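Local coordinates for racemase, putative (Roseobacter denitrificans, PDB 3TCS), which probably acts as a magnesium-dependent hydro-lyase or racemase of the mandelate racemase family, and holds magnesium and D-alanine in its TIM-barrel active site, at residues Glu231-Tyr236 / Ala240-Val245; Ile28-Asn33 / Gly37-Thr42; Leu316-Leu321 / Lys330-Ser335; Phe166-Gly171 / Pro190-Glu195. All blocks are in the same frame, centred on the assembly; numbering follows the deposited sequence.

How the interactions relate
All four contacts are buried, but their chemistry differs. Interactions 1, 3 and 4 belong to the barrel domain. Each packs a helix, mainly by apolar side chains, against a barrel strand or the loop that follows one. The strand or strand end in each also sends residues to the D-alanine pocket: Glu231, Glu333, and Lys167 with Arg169. Lys167 forms salt bridges with both Glu231 and Glu333. The strands of interactions 3 and 4 belong to the same sheet. Interaction 2 lies in the N-terminal domain, away from the metal and D-alanine sites, its centre about 36 Å from that of interaction 1. It is a strand pair with backbone hydrogen bonds and a salt bridge.

Interaction 1 of 4, residues Glu231-Tyr236 / Ala240-Val245; sequences EEPCPY and AQTKQV. With MG (magnesium ion), chain J; DAL (D-alanine), chain L.
Cys234 rests on helix 239-248, between Gln241 and Val245. Its SG lies beside the backbone N (chi1 -52°) and meets CG2 of Val245 at 3.6 Å. Its CB faces CB of Gln241 at 3.9 Å. The extended Gln241 side chain crosses that of Pro235 at a slant, and brings OE1 3.5 Å from Pro235 CD. No direct hydrogen bond joins the two segments. The polar link is a water. It donates to Cys234 O at 2.6 Å and lies 2.7 Å from Thr242 OG1. The side chain of Thr242 also touches Val253 on strand 252-255.

This is a strand-loop-helix turn of the TIM barrel. Strand 229-231 ends at Glu231, and the chain turns through Pro233 and Pro235 before the helix starts. The strand end carries the metal site. Glu231 extends away from the helix, and its OE2 binds magnesium at 2.0 Å. Asp205, Glu257, a water and the N and O of D-alanine complete the shell. The bound water also lies 2.8 Å from Glu232 OE1, which places Glu232 in the second shell.

At the far end of the helical segment, Val245 slides past Pro233, with CG1 4.1 Å from Pro233 CG. Val253 and Ala215 also touch both of these side chains.

Interaction 2 of 4, residues Ile28-Asn33 / Gly37-Thr42; sequences IETFTN and GFVRVT
Gly37 pairs with Thr32 at a non-hydrogen-bonded position, with their CA atoms 3.8 Å apart. Gly37 CA lies 3.3 Å from Thr32 OG1, with no side chain between them. Phe38 makes the hydrogen-bonded pair with Phe31, and Phe38 N donates to Phe31 O at 2.8 Å. The Phe38 ring leads away from this strand pair to an edge-to-face contact with Trp377. Val39 projects from the other face. Its CG1 lies 3.9 Å from Ile28 CG2, and its CG2 meets the methyl of Thr30, whose OG1 is bonded to His66.

The two strands form an antiparallel beta hairpin. It supplies the middle of the four-stranded sheet in the N-terminal domain, between strands 48-52 and 382-387. Helix 58-73 packs on the face with Ile28, Thr30 and Thr32.

Arg40 and Glu29 form a hydrogen-bonded pair, with backbone N-H...O bonds both ways. Arg40 bends at chi3 (66°), which brings its guanidinium side-on to Glu29. NE reaches OE1 of Glu29 at 2.9 Å. NH2 reaches OE2 of Glu29 at 3.1 Å, in a fairly straight bond (164°). The two planes are 33° apart, and OE1 is met from above the carboxylate plane. Phe31 CZ sits over one guanidinium face, its ring nearly perpendicular. A leucine in place of Arg40 would probably leave the Glu29 carboxylate without this countercharge, though Tyr383 OH would still meet OE2.

Val41 CG1 lies 4.3 Å from Ile28 CG1. Thr42 OG1 is bonded to Gln48 and lies 2.8 Å from the water that also reaches Glu29 OE1 and Arg40 O.

Interaction 3 of 4, residues Leu316-Leu321 / Lys330-Ser335; sequences LFTMHL and KYLEFS. With DAL (D-alanine), chain L.
Leu332 fits against Thr318 and Met319, and this contact is wholly apolar. CD1 of Leu332 lies 3.6 Å from Thr318 CG2 and 3.7 Å from Met319 CG. Its other methyl, CD2, is 3.5 Å from Met319 CG, tighter than usual for two carbons. Met319 SD stands further off, 4.1 Å from Leu332 CD2. The Thr318 methyl, anti to the backbone N, faces the leucine, while OG1 (chi1 -56°) turns back to Val314 O.

Polar bonds lie within or beyond the segments. Leu316 O accepts from His320 N and also from His320 ND1 at 3.2 Å, the latter from above the carbonyl plane. Glu333 turns into the D-alanine pocket. Its OE2 is bonded to Lys167 and Ser139, and its OE1 to Cys308 N. With alanine in place of Glu333, Lys167 is likely to lose one of its acidic partners and Cys308 N its side-chain acceptor.

Helix 314-322 thus packs on the outer side of strand 332-335, which runs parallel to strand 132-139. Strand 360-363 lies close by, and its Ala361 touches both Met319 and Leu332.

Interaction 4 of 4, residues Phe166-Gly171 / Pro190-Glu195; sequences FKVRAG and PTMRRE. With DAL (D-alanine), chain L.
Met192 reaches from helix 184-196 to Val168 on strand 165-169. Its CB points toward the strand. CG comes 4.0 Å from Val168 CG1. The chain then bends at chi2 (-57°) and again at chi3 (-67°), which folds the thioether over the same methyl. SD lies 3.9 Å from Val168 CG1, and CE lies 3.8 Å from it. CE also comes 4.3 Å from Phe166 CB, two residues earlier on the strand. One methyl of Val168 therefore meets CG, SD and CE in turn, while the two side chains slide past each other in opposite directions. Leu154 of helix 147-161 also touches Met192. No hydrogen bond crosses between strand and helix.

On the outer side of the helix, Arg194 NE forms a salt bridge with Glu195 OE2 at 2.9 Å. The alternate strand residues turn the other way, into the barrel. Lys167 NZ lies 2.8 Å from the N of D-alanine. It is hydrogen-bonded to Tyr137 OH. The guanidinium of Arg169 meets the ligand with its edge, and its NE is bonded to Ser140 O.

Strand 165-169, helix 184-196 and strand 201-205 make one beta-alpha-beta unit of the TIM barrel. The Lys-x-Arg pattern near the strand end is consistent with the lysine-containing active-site motifs of mandelate racemase relatives.

Interaction 1 of 4, residues Glu231-Tyr236 / Ala240-Val245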
# COMPACT_ATOMS: atom_id res chain seq x y z
N GLU B 231 -1.44 2.86 -23.40
CA GLU B 231 -1.29 2.87 -21.95
C GLU B 231 -1.89 1.72 -21.16
O GLU B 231 -3.02 1.28 -21.40
CB GLU B 231 -1.85 4.19 -21.41
CG GLU B 231 -1.52 4.48 -19.95
CD GLU B 231 -1.86 5.91 -19.57
OE1 GLU B 231 -1.79 6.79 -20.46
OE2 GLU B 231 -2.16 6.17 -18.38
N GLU B 232 -1.10 1.24 -20.19
CA GLU B 232 -1.48 0.16 -19.28
C GLU B 232 -2.24 -0.97 -19.96
O GLU B 232 -3.40 -1.26 -19.63
CB GLU B 232 -2.32 0.76 -18.14
CG GLU B 232 -2.33 -0.06 -16.87
CD GLU B 232 -3.04 0.66 -15.74
OE1 GLU B 232 -2.64 1.80 -15.43
OE2 GLU B 232 -3.99 0.09 -15.16
N PRO B 233 -1.60 -1.64 -20.93
CA PRO B 233 -2.25 -2.74 -21.64
C PRO B 233 -2.63 -3.92 -20.75
O PRO B 233 -3.70 -4.51 -20.93
CB PRO B 233 -1.22 -3.12 -22.70
CG PRO B 233 0.08 -2.79 -22.04
CD PRO B 233 -0.22 -1.45 -21.40
N CYS B 234 -1.76 -4.25 -19.80
CA CYS B 234 -1.99 -5.39 -18.90
C CYS B 234 -2.07 -4.97 -17.44
O CYS B 234 -1.72 -3.84 -17.09
CB CYS B 234 -0.85 -6.40 -19.05
SG CYS B 234 -0.50 -6.91 -20.75
N PRO B 235 -2.53 -5.88 -16.56
CA PRO B 235 -2.62 -5.55 -15.13
C PRO B 235 -1.31 -4.88 -14.73
O PRO B 235 -0.23 -5.45 -14.92
CB PRO B 235 -2.82 -6.92 -14.49
CG PRO B 235 -3.69 -7.62 -15.51
CD PRO B 235 -3.03 -7.24 -16.82
N TYR B 236 -1.40 -3.67 -14.19
CA TYR B 236 -0.20 -2.92 -13.84
C TYR B 236 0.77 -3.58 -12.87
O TYR B 236 1.96 -3.28 -12.89
CB TYR B 236 -0.59 -1.53 -13.32
CG TYR B 236 -1.11 -1.47 -11.90
CD1 TYR B 236 -0.24 -1.54 -10.81
CD2 TYR B 236 -2.48 -1.31 -11.64
CE1 TYR B 236 -0.72 -1.45 -9.50
CE2 TYR B 236 -2.97 -1.21 -10.34
CZ TYR B 236 -2.08 -1.28 -9.27
OH TYR B 236 -2.56 -1.16 -7.98
N ALA B 240 6.08 -8.20 -15.92
CA ALA B 240 6.52 -9.09 -17.00
C ALA B 240 5.53 -9.12 -18.16
O ALA B 240 5.93 -9.19 -19.32
CB ALA B 240 6.75 -10.50 -16.46
N GLN B 241 4.23 -9.08 -17.85
CA GLN B 241 3.21 -9.09 -18.89
C GLN B 241 3.31 -7.81 -19.72
O GLN B 241 3.30 -7.85 -20.95
CB GLN B 241 1.81 -9.18 -18.26
CG GLN B 241 1.42 -10.58 -17.81
CD GLN B 241 0.05 -10.61 -17.17
OE1 GLN B 241 -0.87 -9.89 -17.60
NE2 GLN B 241 -0.11 -11.44 -16.15
N THR B 242 3.40 -6.68 -19.04
CA THR B 242 3.51 -5.39 -19.71
C THR B 242 4.76 -5.37 -20.59
O THR B 242 4.72 -4.90 -21.74
CB THR B 242 3.60 -4.25 -18.68
OG1 THR B 242 2.44 -4.28 -17.84
CG2 THR B 242 3.69 -2.90 -19.38
N LYS B 243 5.87 -5.87 -20.06
CA LYS B 243 7.12 -5.89 -20.80
C LYS B 243 7.02 -6.71 -22.08
O LYS B 243 7.61 -6.35 -23.10
CB LYS B 243 8.24 -6.46 -19.91
CG LYS B 243 9.58 -6.61 -20.61
CD LYS B 243 10.65 -7.08 -19.63
CE LYS B 243 11.92 -7.52 -20.34
NZ LYS B 243 12.61 -6.41 -21.04
N GLN B 244 6.26 -7.80 -22.04
CA GLN B 244 6.08 -8.65 -23.21
C GLN B 244 5.43 -7.84 -24.33
O GLN B 244 5.82 -7.94 -25.50
CB GLN B 244 5.20 -9.85 -22.87
CG GLN B 244 5.23 -10.95 -23.91
CD GLN B 244 4.21 -12.03 -23.64
OE1 GLN B 244 3.98 -12.41 -22.49
NE2 GLN B 244 3.60 -12.55 -24.70
N VAL B 245 4.44 -7.04 -23.96
CA VAL B 245 3.73 -6.20 -24.91
C VAL B 245 4.68 -5.13 -25.47
O VAL B 245 4.77 -4.94 -26.68
CB VAL B 245 2.52 -5.51 -24.23
CG1 VAL B 245 1.76 -4.66 -25.25
CG2 VAL B 245 1.60 -6.57 -23.64
MG MG J . -3.84 5.68 -17.39
N DAL L . -4.32 8.00 -17.45
CA DAL L . -5.77 7.79 -17.28
CB DAL L . -6.44 9.07 -16.79
C DAL L . -6.01 6.70 -16.29
O DAL L . -5.59 5.61 -16.50
O HOH W 1 -3.90 3.60 -17.14
O HOH W 2 0.36 -2.62 -18.16

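Interaction 2 of 4, residues Ile28-Asn33 / Gly37-Thr42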
# COMPACT_ATOMS: atom_id res chain seq x y z
N ILE B 28 0.43 21.80 10.63
CA ILE B 28 -0.06 21.18 9.40
C ILE B 28 -1.57 21.08 9.58
O ILE B 28 -2.05 20.46 10.53
CB ILE B 28 0.51 19.77 9.19
CG1 ILE B 28 2.03 19.83 9.08
CG2 ILE B 28 -0.08 19.16 7.92
CD1 ILE B 28 2.70 18.48 9.06
N GLU B 29 -2.30 21.72 8.67
CA GLU B 29 -3.76 21.73 8.71
C GLU B 29 -4.33 21.15 7.42
O GLU B 29 -3.74 21.30 6.36
CB GLU B 29 -4.27 23.16 8.84
CG GLU B 29 -3.82 23.88 10.08
CD GLU B 29 -3.95 25.38 9.94
OE1 GLU B 29 -3.09 25.99 9.27
OE2 GLU B 29 -4.92 25.95 10.49
N THR B 30 -5.49 20.50 7.52
CA THR B 30 -6.14 19.95 6.34
C THR B 30 -7.58 20.46 6.30
O THR B 30 -8.21 20.67 7.33
CB THR B 30 -6.15 18.41 6.34
OG1 THR B 30 -6.64 17.92 7.59
CG2 THR B 30 -4.75 17.86 6.10
N PHE B 31 -8.08 20.66 5.08
CA PHE B 31 -9.43 21.15 4.82
C PHE B 31 -9.90 20.16 3.76
O PHE B 31 -9.42 20.19 2.63
CB PHE B 31 -9.36 22.56 4.26
CG PHE B 31 -8.57 23.51 5.12
CD1 PHE B 31 -9.20 24.35 6.03
CD2 PHE B 31 -7.17 23.53 5.05
CE1 PHE B 31 -8.47 25.21 6.85
CE2 PHE B 31 -6.43 24.38 5.86
CZ PHE B 31 -7.08 25.22 6.77
N THR B 32 -10.86 19.30 4.10
CA THR B 32 -11.25 18.27 3.16
C THR B 32 -12.72 17.88 3.12
O THR B 32 -13.51 18.23 4.01
CB THR B 32 -10.47 16.98 3.51
OG1 THR B 32 -10.60 16.01 2.47
CG2 THR B 32 -11.03 16.38 4.80
N ASN B 33 -13.09 17.18 2.05
CA ASN B 33 -14.41 16.58 1.95
C ASN B 33 -14.05 15.17 1.47
O ASN B 33 -12.87 14.83 1.45
CB ASN B 33 -15.41 17.32 1.02
CG ASN B 33 -14.95 17.44 -0.42
OD1 ASN B 33 -14.14 16.66 -0.92
ND2 ASN B 33 -15.52 18.42 -1.11
N GLY B 37 -8.89 17.06 -0.55
CA GLY B 37 -8.47 17.73 0.66
C GLY B 37 -7.21 18.55 0.44
O GLY B 37 -6.25 18.08 -0.16
N PHE B 38 -7.22 19.78 0.93
CA PHE B 38 -6.06 20.67 0.79
C PHE B 38 -5.28 20.73 2.09
O PHE B 38 -5.84 20.55 3.18
CB PHE B 38 -6.53 22.06 0.37
CG PHE B 38 -7.21 22.08 -0.97
CD1 PHE B 38 -6.47 21.88 -2.14
CD2 PHE B 38 -8.58 22.24 -1.07
CE1 PHE B 38 -7.09 21.85 -3.38
CE2 PHE B 38 -9.22 22.21 -2.32
CZ PHE B 38 -8.47 22.01 -3.48
N VAL B 39 -3.99 21.00 1.98
CA VAL B 39 -3.12 21.07 3.14
C VAL B 39 -2.43 22.42 3.24
O VAL B 39 -1.95 22.96 2.25
CB VAL B 39 -2.02 19.99 3.06
CG1 VAL B 39 -1.15 20.03 4.32
CG2 VAL B 39 -2.65 18.61 2.87
N ARG B 40 -2.39 22.98 4.44
CA ARG B 40 -1.69 24.24 4.64
C ARG B 40 -0.62 23.99 5.69
O ARG B 40 -0.91 23.44 6.75
CB ARG B 40 -2.64 25.34 5.12
CG ARG B 40 -1.90 26.66 5.40
CD ARG B 40 -2.86 27.82 5.67
NE ARG B 40 -3.63 27.63 6.89
CZ ARG B 40 -4.63 28.42 7.27
NH1 ARG B 40 -4.98 29.45 6.52
NH2 ARG B 40 -5.28 28.18 8.40
N VAL B 41 0.62 24.35 5.38
CA VAL B 41 1.70 24.18 6.35
C VAL B 41 2.15 25.55 6.80
O VAL B 41 2.09 26.52 6.03
CB VAL B 41 2.91 23.40 5.76
CG1 VAL B 41 2.49 21.97 5.41
CG2 VAL B 41 3.46 24.13 4.54
N THR B 42 2.59 25.64 8.05
CA THR B 42 3.06 26.90 8.62
C THR B 42 4.40 26.68 9.30
O THR B 42 4.54 25.80 10.14
CB THR B 42 2.07 27.42 9.69
OG1 THR B 42 0.76 27.52 9.12
CG2 THR B 42 2.51 28.80 10.18
O HOH W 3 -0.61 25.04 9.00

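Interaction 3 of 4, residues Leu316-Leu321 / Lys330-Ser335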
# COMPACT_ATOMS: atom_id res chain seq x y z
N LEU B 316 -2.16 20.90 -12.14
CA LEU B 316 -1.29 22.06 -12.02
C LEU B 316 0.10 21.65 -11.53
O LEU B 316 1.12 22.14 -12.03
CB LEU B 316 -1.88 23.08 -11.04
CG LEU B 316 -1.09 24.38 -10.82
CD1 LEU B 316 -0.84 25.08 -12.15
CD2 LEU B 316 -1.87 25.30 -9.87
N PHE B 317 0.15 20.74 -10.55
CA PHE B 317 1.43 20.28 -10.04
C PHE B 317 2.23 19.67 -11.19
O PHE B 317 3.45 19.85 -11.28
CB PHE B 317 1.25 19.21 -8.96
CG PHE B 317 0.50 19.68 -7.75
CD1 PHE B 317 0.48 21.03 -7.39
CD2 PHE B 317 -0.15 18.76 -6.93
CE1 PHE B 317 -0.17 21.45 -6.21
CE2 PHE B 317 -0.80 19.17 -5.75
CZ PHE B 317 -0.81 20.51 -5.40
N THR B 318 1.54 18.93 -12.04
CA THR B 318 2.17 18.27 -13.18
C THR B 318 2.67 19.30 -14.19
O THR B 318 3.75 19.14 -14.77
CB THR B 318 1.18 17.30 -13.87
OG1 THR B 318 0.70 16.36 -12.90
CG2 THR B 318 1.86 16.54 -14.99
N MET B 319 1.89 20.36 -14.38
CA MET B 319 2.28 21.43 -15.29
C MET B 319 3.62 22.03 -14.85
O MET B 319 4.51 22.26 -15.66
CB MET B 319 1.20 22.52 -15.32
CG MET B 319 -0.03 22.13 -16.13
SD MET B 319 -1.48 23.15 -15.73
CE MET B 319 -0.82 24.82 -15.99
N HIS B 320 3.76 22.29 -13.55
CA HIS B 320 5.01 22.85 -13.04
C HIS B 320 6.16 21.87 -13.23
O HIS B 320 7.27 22.26 -13.61
CB HIS B 320 4.90 23.21 -11.56
CG HIS B 320 4.25 24.54 -11.29
ND1 HIS B 320 2.89 24.75 -11.41
CD2 HIS B 320 4.78 25.72 -10.91
CE1 HIS B 320 2.61 26.00 -11.11
NE2 HIS B 320 3.74 26.62 -10.80
N LEU B 321 5.90 20.60 -12.95
CA LEU B 321 6.93 19.58 -13.09
C LEU B 321 7.41 19.48 -14.54
O LEU B 321 8.61 19.44 -14.81
CB LEU B 321 6.41 18.21 -12.64
CG LEU B 321 7.44 17.07 -12.71
CD1 LEU B 321 8.47 17.25 -11.60
CD2 LEU B 321 6.75 15.73 -12.56
N LYS B 330 5.71 14.21 -24.29
CA LYS B 330 5.14 15.11 -25.28
C LYS B 330 4.02 16.04 -24.84
O LYS B 330 3.79 17.06 -25.49
CB LYS B 330 4.62 14.30 -26.47
CG LYS B 330 5.61 13.31 -27.07
CD LYS B 330 4.89 12.39 -28.05
CE LYS B 330 5.78 11.26 -28.53
NZ LYS B 330 5.07 10.35 -29.48
N TYR B 331 3.34 15.71 -23.76
CA TYR B 331 2.20 16.53 -23.35
C TYR B 331 1.67 16.25 -21.95
O TYR B 331 1.96 15.22 -21.35
CB TYR B 331 1.07 16.35 -24.37
CG TYR B 331 1.10 15.00 -25.09
CD1 TYR B 331 0.90 14.92 -26.47
CD2 TYR B 331 1.37 13.82 -24.40
CE1 TYR B 331 1.00 13.71 -27.15
CE2 TYR B 331 1.47 12.59 -25.07
CZ TYR B 331 1.28 12.55 -26.44
OH TYR B 331 1.42 11.35 -27.12
N LEU B 332 0.86 17.19 -21.48
CA LEU B 332 0.21 17.13 -20.17
C LEU B 332 -1.15 16.45 -20.31
O LEU B 332 -1.93 16.81 -21.18
CB LEU B 332 -0.03 18.56 -19.67
CG LEU B 332 -0.90 18.73 -18.42
CD1 LEU B 332 -0.01 18.63 -17.19
CD2 LEU B 332 -1.61 20.09 -18.45
N GLU B 333 -1.43 15.46 -19.47
CA GLU B 333 -2.74 14.82 -19.54
C GLU B 333 -3.75 15.87 -19.08
O GLU B 333 -3.57 16.51 -18.04
CB GLU B 333 -2.81 13.60 -18.62
CG GLU B 333 -4.23 13.05 -18.51
CD GLU B 333 -4.31 11.66 -17.92
OE1 GLU B 333 -3.47 11.29 -17.07
OE2 GLU B 333 -5.23 10.93 -18.33
N PHE B 334 -4.80 16.08 -19.86
CA PHE B 334 -5.79 17.09 -19.49
C PHE B 334 -7.20 16.54 -19.59
O PHE B 334 -7.73 16.36 -20.68
CB PHE B 334 -5.63 18.30 -20.40
CG PHE B 334 -6.35 19.52 -19.90
CD1 PHE B 334 -5.79 20.32 -18.91
CD2 PHE B 334 -7.60 19.86 -20.41
CE1 PHE B 334 -6.46 21.44 -18.43
CE2 PHE B 334 -8.29 20.99 -19.93
CZ PHE B 334 -7.71 21.78 -18.94
N SER B 335 -7.82 16.28 -18.44
CA SER B 335 -9.17 15.75 -18.42
C SER B 335 -10.15 16.73 -19.06
O SER B 335 -10.12 17.93 -18.76
CB SER B 335 -9.63 15.48 -16.99
OG SER B 335 -11.00 15.13 -16.98
N DAL L . -4.32 8.00 -17.45
CA DAL L . -5.77 7.79 -17.28
CB DAL L . -6.44 9.07 -16.79
C DAL L . -6.01 6.70 -16.29
O DAL L . -5.59 5.61 -16.50

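Interaction 4 of 4, residues Phe166-Gly171 / Pro190-Glu195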
# COMPACT_ATOMS: atom_id res chain seq x y z
N PHE B 166 -5.23 13.45 -28.29
CA PHE B 166 -6.42 12.94 -27.62
C PHE B 166 -6.24 11.52 -27.12
O PHE B 166 -5.66 10.69 -27.81
CB PHE B 166 -7.60 12.96 -28.61
CG PHE B 166 -7.83 14.29 -29.25
CD1 PHE B 166 -8.76 15.17 -28.73
CD2 PHE B 166 -7.05 14.70 -30.33
CE1 PHE B 166 -8.92 16.45 -29.27
CE2 PHE B 166 -7.19 15.97 -30.88
CZ PHE B 166 -8.13 16.85 -30.34
N LYS B 167 -6.76 11.24 -25.93
CA LYS B 167 -6.69 9.89 -25.38
C LYS B 167 -8.09 9.35 -25.06
O LYS B 167 -8.91 10.05 -24.45
CB LYS B 167 -5.83 9.85 -24.11
CG LYS B 167 -5.57 8.41 -23.62
CD LYS B 167 -4.48 8.33 -22.55
CE LYS B 167 -4.98 8.70 -21.16
NZ LYS B 167 -3.86 8.65 -20.15
N VAL B 168 -8.36 8.12 -25.48
CA VAL B 168 -9.65 7.49 -25.22
C VAL B 168 -9.39 6.17 -24.50
O VAL B 168 -8.24 5.84 -24.19
CB VAL B 168 -10.43 7.24 -26.54
CG1 VAL B 168 -10.73 8.57 -27.22
CG2 VAL B 168 -9.64 6.32 -27.46
N ARG B 169 -10.45 5.42 -24.23
CA ARG B 169 -10.33 4.16 -23.49
C ARG B 169 -10.57 2.91 -24.32
O ARG B 169 -11.42 2.88 -25.21
CB ARG B 169 -11.31 4.15 -22.32
CG ARG B 169 -11.23 5.38 -21.42
CD ARG B 169 -9.98 5.37 -20.56
NE ARG B 169 -9.54 6.72 -20.24
CZ ARG B 169 -8.55 7.01 -19.40
NH1 ARG B 169 -7.90 6.04 -18.78
NH2 ARG B 169 -8.18 8.27 -19.21
N ALA B 170 -9.82 1.86 -23.99
CA ALA B 170 -9.93 0.56 -24.64
C ALA B 170 -10.33 -0.45 -23.57
O ALA B 170 -10.08 -0.24 -22.39
CB ALA B 170 -8.58 0.16 -25.26
N GLY B 171 -10.96 -1.54 -24.00
CA GLY B 171 -11.39 -2.58 -23.08
C GLY B 171 -12.24 -2.11 -21.92
O GLY B 171 -12.85 -1.04 -21.98
N PRO B 190 -10.53 3.02 -35.27
CA PRO B 190 -10.64 3.70 -36.57
C PRO B 190 -11.52 4.95 -36.49
O PRO B 190 -11.27 5.91 -37.21
CB PRO B 190 -11.24 2.62 -37.47
CG PRO B 190 -12.01 1.74 -36.52
CD PRO B 190 -11.07 1.66 -35.34
N THR B 191 -12.53 4.93 -35.63
CA THR B 191 -13.43 6.08 -35.49
C THR B 191 -12.68 7.34 -35.08
O THR B 191 -12.93 8.42 -35.62
CB THR B 191 -14.55 5.81 -34.46
OG1 THR B 191 -15.43 4.79 -34.96
CG2 THR B 191 -15.37 7.07 -34.21
N MET B 192 -11.76 7.23 -34.13
CA MET B 192 -11.00 8.40 -33.70
C MET B 192 -10.11 8.94 -34.82
O MET B 192 -10.05 10.15 -35.05
CB MET B 192 -10.16 8.06 -32.47
CG MET B 192 -10.97 7.92 -31.18
SD MET B 192 -11.92 9.42 -30.83
CE MET B 192 -10.57 10.55 -30.49
N ARG B 193 -9.43 8.05 -35.53
CA ARG B 193 -8.57 8.50 -36.62
C ARG B 193 -9.39 9.15 -37.74
O ARG B 193 -9.01 10.18 -38.28
CB ARG B 193 -7.75 7.35 -37.19
CG ARG B 193 -6.90 7.77 -38.38
CD ARG B 193 -6.01 8.96 -38.03
NE ARG B 193 -4.92 8.55 -37.15
CZ ARG B 193 -4.17 9.37 -36.43
NH1 ARG B 193 -4.37 10.69 -36.47
NH2 ARG B 193 -3.19 8.88 -35.68
N ARG B 194 -10.52 8.53 -38.07
CA ARG B 194 -11.38 9.06 -39.12
C ARG B 194 -11.93 10.43 -38.76
O ARG B 194 -11.83 11.38 -39.54
CB ARG B 194 -12.56 8.12 -39.38
CG ARG B 194 -13.55 8.68 -40.39
CD ARG B 194 -14.78 7.79 -40.57
NE ARG B 194 -15.58 7.66 -39.36
CZ ARG B 194 -15.70 6.54 -38.66
NH1 ARG B 194 -15.06 5.44 -39.05
NH2 ARG B 194 -16.47 6.50 -37.58
N GLU B 195 -12.51 10.53 -37.57
CA GLU B 195 -13.13 11.77 -37.12
C GLU B 195 -12.20 12.90 -36.70
O GLU B 195 -12.50 14.06 -36.97
CB GLU B 195 -14.11 11.47 -35.99
CG GLU B 195 -15.27 10.56 -36.40
CD GLU B 195 -16.07 11.11 -37.57
OE1 GLU B 195 -16.38 12.32 -37.57
OE2 GLU B 195 -16.39 10.33 -38.49
N DAL L . -4.32 8.00 -17.45
CA DAL L . -5.77 7.79 -17.28
CB DAL L . -6.44 9.07 -16.79
C DAL L . -6.01 6.70 -16.29
O DAL L . -5.59 5.61 -16.50